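Local coordinates for lipopolysaccharide biosynthesis protein wbpB (Thermus thermophilus, PDB 3O9Z) that binds NAD and 2-oxoglutarate and probably acts as the dehydrogenase that oxidises a nucleotide-linked sugar during biosynthesis of 2,3-diacetamido-2,3-dideoxy-D-mannuronic acid, at residues 152-157 with 249-254; 197-202 with 216-221; 208-213 with 227-232; 202-207 with 295-300. All coordinates share one frame; numbering follows the deposited sequence. Where two conformers were deposited one is given.

Interaction 1 of 4, residues 152-157 with 249-254; sequences KDVVLT and IAVDGE
Ile-249 of strand 245-251 sets its CG1 between two residues of the antiparallel neighbour 152-160: Val-154 CG1 is 3.7 Å from it, and Leu-156 CD2 comes equally close to Ile-249 CB. With CG1 anti to the backbone N (chi1 -177°), the isoleucine chain runs out over the face it shares with Val-154, Leu-156 and Val-251, and this is the tightly packed, buried side. Backbone bonds in both directions between Val-155 and Ala-250 fix the pairing, while the side chains of these two lie on the more open face and meet only loosely, CB to CB at 4.4 Å.

Toward solvent the contact becomes polar. The chain swings through a type I' turn from Val-251 to Glu-254, and Asp-252 in that turn reaches back: its OD1 accepts from Asp-153 N at 3.0 Å, while its OD2 faces the Lys-152 chain, with NZ in a rather long salt bridge at 3.6 Å. Lys-152 bends at chi2 (-34°), which carries CD past the carboxylate, and NZ also bonds to Lys-149 O. With an alanine here, Asp-252 OD2 would probably lose its countercharge, and Val-251 CG1 the Lys-152 CG that packs on it. Asp-153 turns its carboxylate elsewhere, to Arg-222.

Strand 221-228 flanks 152-160 on its other edge, and helices 136-146 and 186-196 cover the apolar face, with Leu-138, Leu-141, Leu-192 and Leu-195 touching Ile-249.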
loop_
_atom_site.group_PDB
_atom_site.type_symbol
_atom_site.label_atom_id
_atom_site.label_comp_id
_atom_site.label_asym_id
_atom_site.label_seq_id
_atom_site.Cartn_x
_atom_site.Cartn_y
_atom_site.Cartn_z
ATOM N N LYS A 152 36.345 -6.754 31.753
ATOM C CA LYS A 152 35.639 -7.973 32.115
ATOM C C LYS A 152 35.454 -8.875 30.891
ATOM O O LYS A 152 35.489 -8.401 29.750
ATOM C CB LYS A 152 34.272 -7.625 32.695
ATOM C CG LYS A 152 34.360 -6.944 34.118
ATOM C CD LYS A 152 35.522 -7.460 34.965
ATOM C CE LYS A 152 35.642 -6.678 36.275
ATOM N NZ LYS A 152 36.699 -7.211 37.200
ATOM N N ASP A 153 35.327 -10.172 31.111
ATOM C CA ASP A 153 35.001 -11.108 30.038
ATOM C C ASP A 153 33.519 -11.386 30.125
ATOM O O ASP A 153 32.972 -11.681 31.185
ATOM C CB ASP A 153 35.802 -12.395 30.228
ATOM C CG ASP A 153 37.245 -12.180 29.831
ATOM O OD1 ASP A 153 37.495 -11.932 28.631
ATOM O OD2 ASP A 153 38.104 -12.105 30.738
ATOM N N VAL A 154 32.842 -11.221 28.991
ATOM C CA VAL A 154 31.372 -11.161 28.977
ATOM C C VAL A 154 30.856 -12.097 27.893
ATOM O O VAL A 154 31.430 -12.158 26.795
ATOM C CB VAL A 154 30.922 -9.734 28.611
ATOM C CG1 VAL A 154 29.368 -9.706 28.509
ATOM C CG2 VAL A 154 31.379 -8.716 29.649
ATOM N N VAL A 155 29.787 -12.820 28.199
ATOM C CA VAL A 155 29.083 -13.594 27.186
ATOM C C VAL A 155 27.680 -13.010 27.116
ATOM O O VAL A 155 26.960 -12.967 28.120
ATOM C CB VAL A 155 29.012 -15.083 27.558
ATOM C CG1 VAL A 155 28.171 -15.825 26.540
ATOM C CG2 VAL A 155 30.422 -15.671 27.602
ATOM N N LEU A 156 27.288 -12.539 25.938
ATOM C CA LEU A 156 25.965 -11.912 25.744
ATOM C C LEU A 156 25.210 -12.846 24.822
ATOM O O LEU A 156 25.685 -13.183 23.727
ATOM C CB LEU A 156 26.157 -10.588 24.976
ATOM C CG LEU A 156 24.989 -9.612 24.955
ATOM C CD1 LEU A 156 23.800 -10.125 24.157
ATOM C CD2 LEU A 156 24.587 -9.150 26.376
ATOM N N THR A 157 24.046 -13.320 25.282
ATOM C CA THR A 157 23.207 -14.204 24.479
ATOM C C THR A 157 21.819 -13.597 24.392
ATOM O O THR A 157 21.249 -13.180 25.408
ATOM C CB THR A 157 23.084 -15.565 25.191
ATOM O OG1 THR A 157 24.403 -16.063 25.446
ATOM C CG2 THR A 157 22.370 -16.581 24.282
ATOM N N ILE A 249 23.154 -11.445 29.997
ATOM C CA ILE A 249 24.530 -10.927 30.038
ATOM C C ILE A 249 25.264 -11.623 31.176
ATOM O O ILE A 249 24.847 -11.569 32.354
ATOM C CB ILE A 249 24.613 -9.395 30.081
ATOM C CG1 ILE A 249 26.083 -8.951 30.059
ATOM C CG2 ILE A 249 23.879 -8.813 31.294
ATOM C CD1 ILE A 249 26.245 -7.450 29.803
ATOM N N ALA A 250 26.349 -12.317 30.841
ATOM C CA ALA A 250 27.138 -13.032 31.867
ATOM C C ALA A 250 28.504 -12.379 31.990
ATOM O O ALA A 250 29.265 -12.332 31.021
ATOM C CB ALA A 250 27.276 -14.521 31.517
ATOM N N VAL A 251 28.800 -11.810 33.158
ATOM C CA VAL A 251 30.009 -11.013 33.322
ATOM C C VAL A 251 30.910 -11.748 34.317
ATOM O O VAL A 251 30.529 -11.994 35.465
ATOM C CB VAL A 251 29.705 -9.614 33.890
ATOM C CG1 VAL A 251 30.994 -8.842 34.120
ATOM C CG2 VAL A 251 28.744 -8.852 32.954
ATOM N N ASP A 252 32.093 -12.127 33.844
ATOM C CA ASP A 252 33.047 -12.887 34.648
ATOM C C ASP A 252 32.341 -14.096 35.284
ATOM O O ASP A 252 32.550 -14.373 36.468
ATOM C CB ASP A 252 33.621 -11.980 35.748
ATOM C CG ASP A 252 34.685 -11.009 35.244
ATOM O OD1 ASP A 252 34.950 -10.927 34.019
ATOM O OD2 ASP A 252 35.274 -10.323 36.114
ATOM N N GLY A 253 31.490 -14.791 34.525
ATOM C CA GLY A 253 30.739 -15.952 35.028
ATOM C C GLY A 253 29.476 -15.760 35.859
ATOM O O GLY A 253 28.864 -16.731 36.310
ATOM N N GLU A 254 29.076 -14.517 36.090
ATOM C CA GLU A 254 27.812 -14.235 36.776
ATOM C C GLU A 254 26.699 -13.848 35.806
ATOM O O GLU A 254 26.866 -12.892 35.050
ATOM C CB GLU A 254 27.991 -13.009 37.654
ATOM C CG GLU A 254 28.997 -13.203 38.758
ATOM C CD GLU A 254 28.790 -12.169 39.838
ATOM O OE1 GLU A 254 28.143 -11.148 39.512
ATOM O OE2 GLU A 254 29.245 -12.385 40.985
#

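Interaction 2 of 4, residues 197-202 with 216-221; sequences GRALHV and LELEGA
Glu-217 O receives two backbone N-H groups, Leu-200 N at 2.7 Å and His-201 N at 3.3 Å, the arrangement of a classic beta bulge. The first donor comes almost head-on, the second on a lone pair in the carbonyl plane. The extra residue shifts the register by one between the Ala-199/Leu-218 and His-201/Glu-217 pairs, and the bond from Glu-217 N to His-201 O picks up the antiparallel ladder again.

Near the type I turn 218-221, leading into the next strand, a carboxylate takes over. Glu-219 OE1 accepts from Arg-198 N at 2.9 Å in a nearly straight bond (176°), on its anti side and 23° out of the carboxylate plane, while Glu-219 N returns a bond to Arg-198 O. OE1 also lies 3.5 Å from Gly-197 CA, where a side chain would collide with it. Gly-197 leaves the preceding helix with positive phi, a second reason for glycine there.

Ala-199, Val-202, Leu-216 and Leu-218 share one face. Leu-218 CD2 presses on Ala-199 CB at 3.4 Å, closer than usual for two carbons, and Leu-216 lies beside Val-202, both pointing the same way, CD2 3.8 Å from CG2. On the face of His-201 and Glu-217, with CG anti to the backbone N (chi1 -178°) and extended beyond it, Glu-217 runs past Leu-200 CD1 and His-201 CB; the His-201 imidazole bonds instead to Glu-203.

The pair forms the open end of the hairpin 199-207/211-218. Helix 186-196 packs against Leu-216 and Leu-218, helix 281-294 covers Ala-199 and Val-202, and strand 221-228 continues the sheet beyond 211-218.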
loop_
_atom_site.group_PDB
_atom_site.type_symbol
_atom_site.label_atom_id
_atom_site.label_comp_id
_atom_site.label_asym_id
_atom_site.label_seq_id
_atom_site.Cartn_x
_atom_site.Cartn_y
_atom_site.Cartn_z
ATOM N N GLY A 197 31.888 0.981 27.084
ATOM C CA GLY A 197 32.550 1.894 26.156
ATOM C C GLY A 197 32.697 1.530 24.702
ATOM O O GLY A 197 31.932 0.733 24.166
ATOM N N ARG A 198 33.682 2.129 24.041
ATOM C CA ARG A 198 33.783 2.108 22.601
ATOM C C ARG A 198 34.388 0.781 22.163
ATOM O O ARG A 198 35.266 0.212 22.850
ATOM C CB ARG A 198 34.723 3.235 22.151
ATOM C CG ARG A 198 34.847 3.417 20.632
ATOM C CD ARG A 198 35.979 4.401 20.235
ATOM N NE ARG A 198 36.092 4.525 18.783
ATOM C CZ ARG A 198 35.385 5.384 18.053
ATOM N NH1 ARG A 198 34.525 6.209 18.634
ATOM N NH2 ARG A 198 35.540 5.426 16.737
ATOM N N ALA A 199 33.991 0.308 20.993
ATOM C CA ALA A 199 34.540 -0.901 20.444
ATOM C C ALA A 199 35.847 -0.651 19.700
ATOM O O ALA A 199 35.899 0.015 18.648
ATOM C CB ALA A 199 33.521 -1.607 19.528
ATOM N N LEU A 200 36.910 -1.251 20.214
ATOM C CA LEU A 200 38.210 -1.160 19.549
ATOM C C LEU A 200 38.359 -2.145 18.412
ATOM O O LEU A 200 39.098 -1.907 17.462
ATOM C CB LEU A 200 39.283 -1.428 20.623
ATOM C CG LEU A 200 39.167 -0.627 21.923
ATOM C CD1 LEU A 200 40.347 -1.001 22.827
ATOM C CD2 LEU A 200 39.198 0.874 21.629
ATOM N N HIS A 201 37.654 -3.268 18.482
ATOM C CA HIS A 201 37.774 -4.315 17.483
ATOM C C HIS A 201 36.436 -5.022 17.403
ATOM O O HIS A 201 35.794 -5.266 18.420
ATOM C CB HIS A 201 38.880 -5.305 17.886
ATOM C CG HIS A 201 38.985 -6.514 17.008
ATOM N ND1 HIS A 201 39.382 -6.454 15.689
ATOM C CD2 HIS A 201 38.846 -7.830 17.296
ATOM C CE1 HIS A 201 39.435 -7.676 15.188
ATOM N NE2 HIS A 201 39.116 -8.529 16.145
ATOM N N VAL A 202 35.981 -5.290 16.185
ATOM C CA VAL A 202 34.715 -6.002 15.988
ATOM C C VAL A 202 34.916 -7.179 15.043
ATOM O O VAL A 202 35.646 -7.044 14.041
ATOM C CB VAL A 202 33.688 -5.080 15.292
ATOM C CG1 VAL A 202 32.380 -5.857 15.044
ATOM C CG2 VAL A 202 33.399 -3.887 16.169
ATOM N N LEU A 216 33.457 -8.700 20.318
ATOM C CA LEU A 216 33.855 -7.308 20.405
ATOM C C LEU A 216 34.979 -7.199 21.412
ATOM O O LEU A 216 34.903 -7.795 22.477
ATOM C CB LEU A 216 32.740 -6.408 20.948
ATOM C CG LEU A 216 31.402 -6.546 20.215
ATOM C CD1 LEU A 216 30.246 -5.996 21.044
ATOM C CD2 LEU A 216 31.540 -5.716 18.912
ATOM N N GLU A 217 35.933 -6.331 21.132
ATOM C CA GLU A 217 36.819 -5.827 22.182
ATOM C C GLU A 217 36.416 -4.398 22.463
ATOM O O GLU A 217 36.572 -3.543 21.580
ATOM C CB GLU A 217 38.277 -5.891 21.713
ATOM C CG GLU A 217 39.234 -5.411 22.833
ATOM C CD GLU A 217 40.639 -5.068 22.345
ATOM O OE1 GLU A 217 40.911 -5.074 21.130
ATOM O OE2 GLU A 217 41.483 -4.768 23.207
ATOM N N LEU A 218 35.905 -4.145 23.663
ATOM C CA LEU A 218 35.492 -2.802 24.079
ATOM C C LEU A 218 36.486 -2.268 25.103
ATOM O O LEU A 218 37.271 -3.045 25.688
ATOM C CB LEU A 218 34.108 -2.838 24.733
ATOM C CG LEU A 218 33.053 -3.605 23.899
ATOM C CD1 LEU A 218 31.739 -3.738 24.669
ATOM C CD2 LEU A 218 32.891 -3.062 22.483
ATOM N N GLU A 219 36.457 -0.964 25.325
ATOM C CA GLU A 219 37.346 -0.370 26.337
ATOM C C GLU A 219 37.272 -1.138 27.648
ATOM O O GLU A 219 38.338 -1.425 28.241
ATOM C CB GLU A 219 36.941 1.078 26.581
ATOM C CG GLU A 219 37.331 1.963 25.403
ATOM C CD GLU A 219 36.817 3.387 25.591
ATOM O OE1 GLU A 219 35.585 3.607 25.583
ATOM O OE2 GLU A 219 37.640 4.305 25.824
ATOM N N GLY A 220 36.089 -1.563 28.090
ATOM C CA GLY A 220 35.925 -2.184 29.401
ATOM C C GLY A 220 35.607 -3.661 29.394
ATOM O O GLY A 220 35.288 -4.224 30.439
ATOM N N ALA A 221 35.622 -4.314 28.234
ATOM C CA ALA A 221 35.256 -5.735 28.193
ATOM C C ALA A 221 35.660 -6.411 26.911
ATOM O O ALA A 221 35.707 -5.791 25.853
ATOM C CB ALA A 221 33.724 -5.901 28.319
#

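Interaction 3 of 4, residues 208-213 with 227-232; sequences TPTVNA and LSIDPS
Asn-212 and Leu-227 form an antiparallel hydrogen-bonded pair in the hairpin of strands 211-218 and 221-228, with Leu-227 N meeting Asn-212 O at 2.8 Å and Asn-212 N bonding back to Leu-227 O. The hairpin belongs to the C-terminal alpha/beta domain of the Gfo/Idh/MocA oxidoreductases, and this is its end nearer the ligands: Leu-227 lies beside Tyr-158 and Ile-229 beside Arg-162, two residues that bind 2-oxoglutarate.

Beyond the Val-211/Ser-228 pair the strands fray into turns, and Thr-210 O becomes the gathering point. It accepts from Ile-229 N at 3.1 Å, in its carbonyl plane, and from Ser-228 OG at 2.7 Å, which sits 37° above that plane. Ser-228 holds OG anti to its backbone N (chi1 -175°), which brings the hydroxyl to this carbonyl, and the same OG accepts from Asp-230 N, an ST turn. One hydroxyl therefore ties the two segments together while shaping its own. Val-211 CG2 rests against it at 3.6 Å. Thr-208 OG1 makes a matching ST turn at 208-210, accepting from Thr-210 N.

Ile-229 crosses Thr-210 at about a right angle, its CG1 4.0 Å from Thr-210 CB; the isoleucine also touches Leu-180 and Tyr-166. Asp-230 OD1 accepts from Ser-232 N in an Asx turn, and its other oxygen, OD2, takes a hydrogen bond from a water that lies 2.7 Å from Thr-210 OG1.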
loop_
_atom_site.group_PDB
_atom_site.type_symbol
_atom_site.label_atom_id
_atom_site.label_comp_id
_atom_site.label_asym_id
_atom_site.label_seq_id
_atom_site.Cartn_x
_atom_site.Cartn_y
_atom_site.Cartn_z
ATOM N N THR A 208 23.417 -15.339 9.258
ATOM C CA THR A 208 22.355 -16.003 8.472
ATOM C C THR A 208 21.071 -15.215 8.709
ATOM O O THR A 208 21.067 -14.277 9.469
ATOM C CB THR A 208 22.023 -17.421 8.937
ATOM O OG1 THR A 208 21.353 -17.382 10.208
ATOM C CG2 THR A 208 23.265 -18.294 9.010
ATOM N N PRO A 209 19.952 -15.591 8.054
ATOM C CA PRO A 209 18.760 -14.786 8.274
ATOM C C PRO A 209 18.249 -14.713 9.715
ATOM O O PRO A 209 17.622 -13.725 10.096
ATOM C CB PRO A 209 17.717 -15.436 7.339
ATOM C CG PRO A 209 18.577 -15.987 6.217
ATOM C CD PRO A 209 19.824 -16.484 6.884
ATOM N N THR A 210 18.556 -15.729 10.517
ATOM C CA THR A 210 18.017 -15.756 11.861
ATOM C C THR A 210 19.097 -15.767 12.942
ATOM O O THR A 210 18.723 -15.720 14.111
ATOM C CB THR A 210 17.149 -16.986 12.085
ATOM O OG1 THR A 210 17.945 -18.120 11.729
ATOM C CG2 THR A 210 15.911 -16.901 11.148
ATOM N N VAL A 211 20.372 -15.756 12.567
ATOM C CA VAL A 211 21.448 -15.814 13.585
ATOM C C VAL A 211 22.567 -14.872 13.176
ATOM O O VAL A 211 22.995 -14.867 12.009
ATOM C CB VAL A 211 22.097 -17.186 13.629
ATOM C CG1 VAL A 211 23.369 -17.173 14.523
ATOM C CG2 VAL A 211 21.070 -18.249 14.133
ATOM N N ASN A 212 23.056 -14.083 14.119
ATOM C CA ASN A 212 24.350 -13.400 13.977
ATOM C C ASN A 212 25.140 -13.687 15.245
ATOM O O ASN A 212 24.573 -13.679 16.334
ATOM C CB ASN A 212 24.202 -11.881 13.854
ATOM C CG ASN A 212 23.716 -11.401 12.461
ATOM O OD1 ASN A 212 23.280 -12.137 11.548
ATOM N ND2 ASN A 212 23.872 -10.104 12.289
ATOM N N ALA A 213 26.441 -13.909 15.125
ATOM C CA ALA A 213 27.279 -14.075 16.301
ATOM C C ALA A 213 28.629 -13.459 16.029
ATOM O O ALA A 213 29.059 -13.368 14.864
ATOM C CB ALA A 213 27.483 -15.553 16.591
ATOM N N LEU A 227 23.147 -13.628 18.729
ATOM C CA LEU A 227 21.818 -13.038 18.522
ATOM C C LEU A 227 20.992 -13.982 17.626
ATOM O O LEU A 227 21.460 -14.368 16.547
ATOM C CB LEU A 227 22.053 -11.692 17.808
ATOM C CG LEU A 227 20.777 -11.086 17.224
ATOM C CD1 LEU A 227 19.732 -10.735 18.281
ATOM C CD2 LEU A 227 21.235 -9.844 16.411
ATOM N N SER A 228 19.762 -14.306 18.030
ATOM C CA SER A 228 18.912 -15.042 17.115
ATOM C C SER A 228 17.446 -14.711 17.347
ATOM O O SER A 228 17.026 -14.345 18.464
ATOM C CB SER A 228 19.091 -16.549 17.281
ATOM O OG SER A 228 18.333 -17.294 16.311
ATOM N N ILE A 229 16.705 -14.818 16.253
ATOM C CA ILE A 229 15.243 -14.767 16.289
ATOM C C ILE A 229 14.622 -16.142 16.108
ATOM O O ILE A 229 13.398 -16.250 15.919
ATOM C CB ILE A 229 14.646 -13.725 15.304
ATOM C CG1 ILE A 229 15.206 -14.012 13.919
ATOM C CG2 ILE A 229 14.990 -12.300 15.795
ATOM C CD1 ILE A 229 14.514 -13.247 12.745
ATOM N N ASP A 230 15.470 -17.172 16.124
ATOM C CA ASP A 230 14.978 -18.577 16.135
ATOM C C ASP A 230 14.912 -19.048 17.593
ATOM O O ASP A 230 15.957 -19.200 18.235
ATOM C CB ASP A 230 15.951 -19.417 15.319
ATOM C CG ASP A 230 15.561 -20.870 15.232
ATOM O OD1 ASP A 230 14.661 -21.275 15.992
ATOM O OD2 ASP A 230 16.212 -21.585 14.433
ATOM N N PRO A 231 13.699 -19.301 18.101
ATOM C CA PRO A 231 13.587 -19.666 19.517
ATOM C C PRO A 231 14.125 -21.071 19.842
ATOM O O PRO A 231 14.307 -21.372 21.016
ATOM C CB PRO A 231 12.073 -19.580 19.753
ATOM C CG PRO A 231 11.481 -19.980 18.446
ATOM C CD PRO A 231 12.383 -19.236 17.433
ATOM N N SER A 232 14.577 -21.822 18.840
ATOM C CA SER A 232 15.264 -23.082 19.093
ATOM C C SER A 232 16.559 -22.847 19.867
ATOM O O SER A 232 17.141 -23.786 20.426
ATOM C CB SER A 232 15.538 -23.876 17.810
ATOM O OG SER A 232 16.625 -23.361 17.060
HETATM O O HOH W 1 18.010 -20.699 12.607
#

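Interaction 4 of 4, residues 202-207 with 295-300; sequences VEVHAR and RTLPLS
Arg-207 reaches from the end of strand 199-207 to the loop after helix 281-294. Its CB, directed at the loop, lies 4.2 Å from Leu-299 CD2. The chain then bends at chi2 (-145°) and chi3 (-89°), folding the guanidinium over the loop so that NH1 comes 3.8 Å from Leu-299 CG and CZ stands near Leu-297 O. At the tip NH2 gives that carbonyl a 2.7 Å bond on a lone pair, with the oxygen almost in the guanidinium plane; NH1 adds a weak, bent one. NH2 also bonds to Leu-294 O, in the last turn of the helix.

Further up the strand Ser-300 N meets Val-204 O at 2.9 Å, nearly head-on. Between these bonds, Val-204 CG1 sits against Leu-297 O and CD2, while CG2 faces Leu-299 CD2. Leu-297 CD2 also reaches Val-202 CG1 at 3.9 Å. A water accepts from Val-204 N and donates to Pro-298 O. Beside Ser-300, whose O meets CD2, His-205 NE2 bonds Glu-203 OE1 in its ring plane; OE2 accepts from His-201 NE2, so two histidines flank the carboxylate.

A leucine in place of Arg-207 would probably leave Leu-297 O without its charged donor and the loop freer to move. Carbonyls of the helix end and the loop, bonded to one guanidinium, suggest that its charge helps, with the Ser-300 N bond and apolar packing, to hold the loop on the strand.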
loop_
_atom_site.group_PDB
_atom_site.type_symbol
_atom_site.label_atom_id
_atom_site.label_comp_id
_atom_site.label_asym_id
_atom_site.label_seq_id
_atom_site.Cartn_x
_atom_site.Cartn_y
_atom_site.Cartn_z
ATOM N N VAL A 202 35.981 -5.290 16.185
ATOM C CA VAL A 202 34.715 -6.002 15.988
ATOM C C VAL A 202 34.916 -7.179 15.043
ATOM O O VAL A 202 35.646 -7.044 14.041
ATOM C CB VAL A 202 33.688 -5.080 15.292
ATOM C CG1 VAL A 202 32.380 -5.857 15.044
ATOM C CG2 VAL A 202 33.399 -3.887 16.169
ATOM N N GLU A 203 34.351 -8.343 15.362
ATOM C CA GLU A 203 34.377 -9.519 14.478
ATOM C C GLU A 203 32.969 -10.080 14.327
ATOM O O GLU A 203 32.189 -10.066 15.276
ATOM C CB GLU A 203 35.196 -10.691 15.061
ATOM C CG GLU A 203 36.597 -10.300 15.389
ATOM C CD GLU A 203 37.429 -11.394 16.007
ATOM O OE1 GLU A 203 37.005 -12.554 16.208
ATOM O OE2 GLU A 203 38.573 -11.051 16.348
ATOM N N VAL A 204 32.664 -10.649 13.165
ATOM C CA VAL A 204 31.413 -11.381 12.999
ATOM C C VAL A 204 31.763 -12.774 12.526
ATOM O O VAL A 204 32.612 -12.921 11.610
ATOM C CB VAL A 204 30.436 -10.644 12.080
ATOM C CG1 VAL A 204 31.033 -10.433 10.690
ATOM C CG2 VAL A 204 29.148 -11.431 11.949
ATOM N N HIS A 205 31.184 -13.789 13.175
ATOM C CA HIS A 205 31.547 -15.187 12.954
ATOM C C HIS A 205 30.462 -15.989 12.239
ATOM O O HIS A 205 30.741 -17.048 11.663
ATOM C CB HIS A 205 31.825 -15.878 14.297
ATOM C CG HIS A 205 32.901 -15.219 15.092
ATOM N ND1 HIS A 205 32.920 -15.254 16.475
ATOM C CD2 HIS A 205 33.983 -14.504 14.706
ATOM C CE1 HIS A 205 33.970 -14.579 16.900
ATOM N NE2 HIS A 205 34.636 -14.118 15.852
ATOM N N ALA A 206 29.227 -15.495 12.320
ATOM C CA ALA A 206 28.064 -16.199 11.726
ATOM C C ALA A 206 27.087 -15.127 11.343
ATOM O O ALA A 206 26.858 -14.165 12.067
ATOM C CB ALA A 206 27.402 -17.176 12.719
ATOM N N ARG A 207 26.494 -15.264 10.159
ATOM C CA ARG A 207 25.533 -14.248 9.744
ATOM C C ARG A 207 24.516 -14.769 8.744
ATOM O O ARG A 207 24.768 -14.673 7.528
ATOM C CB ARG A 207 26.260 -12.996 9.208
ATOM C CG ARG A 207 25.370 -11.975 8.518
ATOM C CD ARG A 207 26.170 -11.367 7.406
ATOM N NE ARG A 207 26.892 -10.227 7.940
ATOM C CZ ARG A 207 28.187 -10.001 7.753
ATOM N NH1 ARG A 207 28.933 -10.855 7.057
ATOM N NH2 ARG A 207 28.699 -8.893 8.268
ATOM N N ARG A 295 27.055 -4.490 9.004
ATOM C CA ARG A 295 26.384 -4.786 7.730
ATOM C C ARG A 295 27.290 -5.265 6.617
ATOM O O ARG A 295 26.869 -5.989 5.717
ATOM C CB ARG A 295 25.563 -3.588 7.217
ATOM C CG ARG A 295 24.523 -3.148 8.210
ATOM C CD ARG A 295 23.729 -1.895 7.786
ATOM N NE ARG A 295 23.002 -1.500 8.960
ATOM C CZ ARG A 295 22.950 -0.270 9.461
ATOM N NH1 ARG A 295 23.506 0.764 8.778
ATOM N NH2 ARG A 295 22.335 -0.033 10.597
ATOM N N THR A 296 28.539 -4.816 6.642
ATOM C CA THR A 296 29.441 -5.137 5.549
ATOM C C THR A 296 30.714 -5.798 6.048
ATOM O O THR A 296 31.546 -6.208 5.238
ATOM C CB THR A 296 29.831 -3.874 4.762
ATOM O OG1 THR A 296 30.301 -2.875 5.666
ATOM C CG2 THR A 296 28.619 -3.347 3.986
ATOM N N LEU A 297 30.899 -5.898 7.364
ATOM C CA LEU A 297 32.124 -6.549 7.842
ATOM C C LEU A 297 32.208 -7.994 7.310
ATOM O O LEU A 297 31.298 -8.795 7.497
ATOM C CB LEU A 297 32.131 -6.548 9.376
ATOM C CG LEU A 297 33.432 -7.059 9.991
ATOM C CD1 LEU A 297 34.571 -6.055 9.694
ATOM C CD2 LEU A 297 33.145 -7.156 11.481
ATOM N N PRO A 298 33.344 -8.367 6.680
ATOM C CA PRO A 298 33.479 -9.756 6.286
ATOM C C PRO A 298 33.495 -10.709 7.470
ATOM O O PRO A 298 34.047 -10.371 8.529
ATOM C CB PRO A 298 34.824 -9.795 5.547
ATOM C CG PRO A 298 35.045 -8.366 5.104
ATOM C CD PRO A 298 34.468 -7.530 6.219
ATOM N N LEU A 299 32.899 -11.871 7.257
ATOM C CA LEU A 299 32.987 -12.990 8.182
ATOM C C LEU A 299 34.429 -13.388 8.443
ATOM O O LEU A 299 35.295 -13.396 7.554
ATOM C CB LEU A 299 32.210 -14.202 7.667
ATOM C CG LEU A 299 30.691 -14.124 7.772
ATOM C CD1 LEU A 299 30.036 -15.216 6.911
ATOM C CD2 LEU A 299 30.219 -14.284 9.219
ATOM N N SER A 300 34.718 -13.686 9.702
ATOM C CA SER A 300 36.004 -14.268 10.023
ATOM C C SER A 300 35.879 -15.534 10.859
ATOM O O SER A 300 34.831 -15.819 11.443
ATOM C CB SER A 300 36.842 -13.234 10.751
ATOM O OG SER A 300 36.266 -12.881 11.998
HETATM O O HOH W 2 34.848 -10.519 11.172
#

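All four contacts involve one mixed six-stranded sheet of the C-terminal domain. Interaction 1 joins strands 152-160 and 245-251; interactions 2 and 3, centres about 22 Å apart, pair strand 211-218 with 199-207 and 221-228; interaction 4 lays the loop after helix 281-294 on the outermost strand 199-207. Along the chain, interactions 2 and 3 lie between the two segments of interaction 1, while interaction 4 crosses it. Interactions 1 and 2, centres about 14 Å apart, meet at Lys-152 and Gly-220; interactions 3 and 4, equally spaced, at Ala-213 and His-205. Strands 152-160 and 245-251 carry residues that bind 2-oxoglutarate, and interaction 3 lies beside Tyr-158 and Arg-162, while interactions 2 and 4 are on the 199-207 edge.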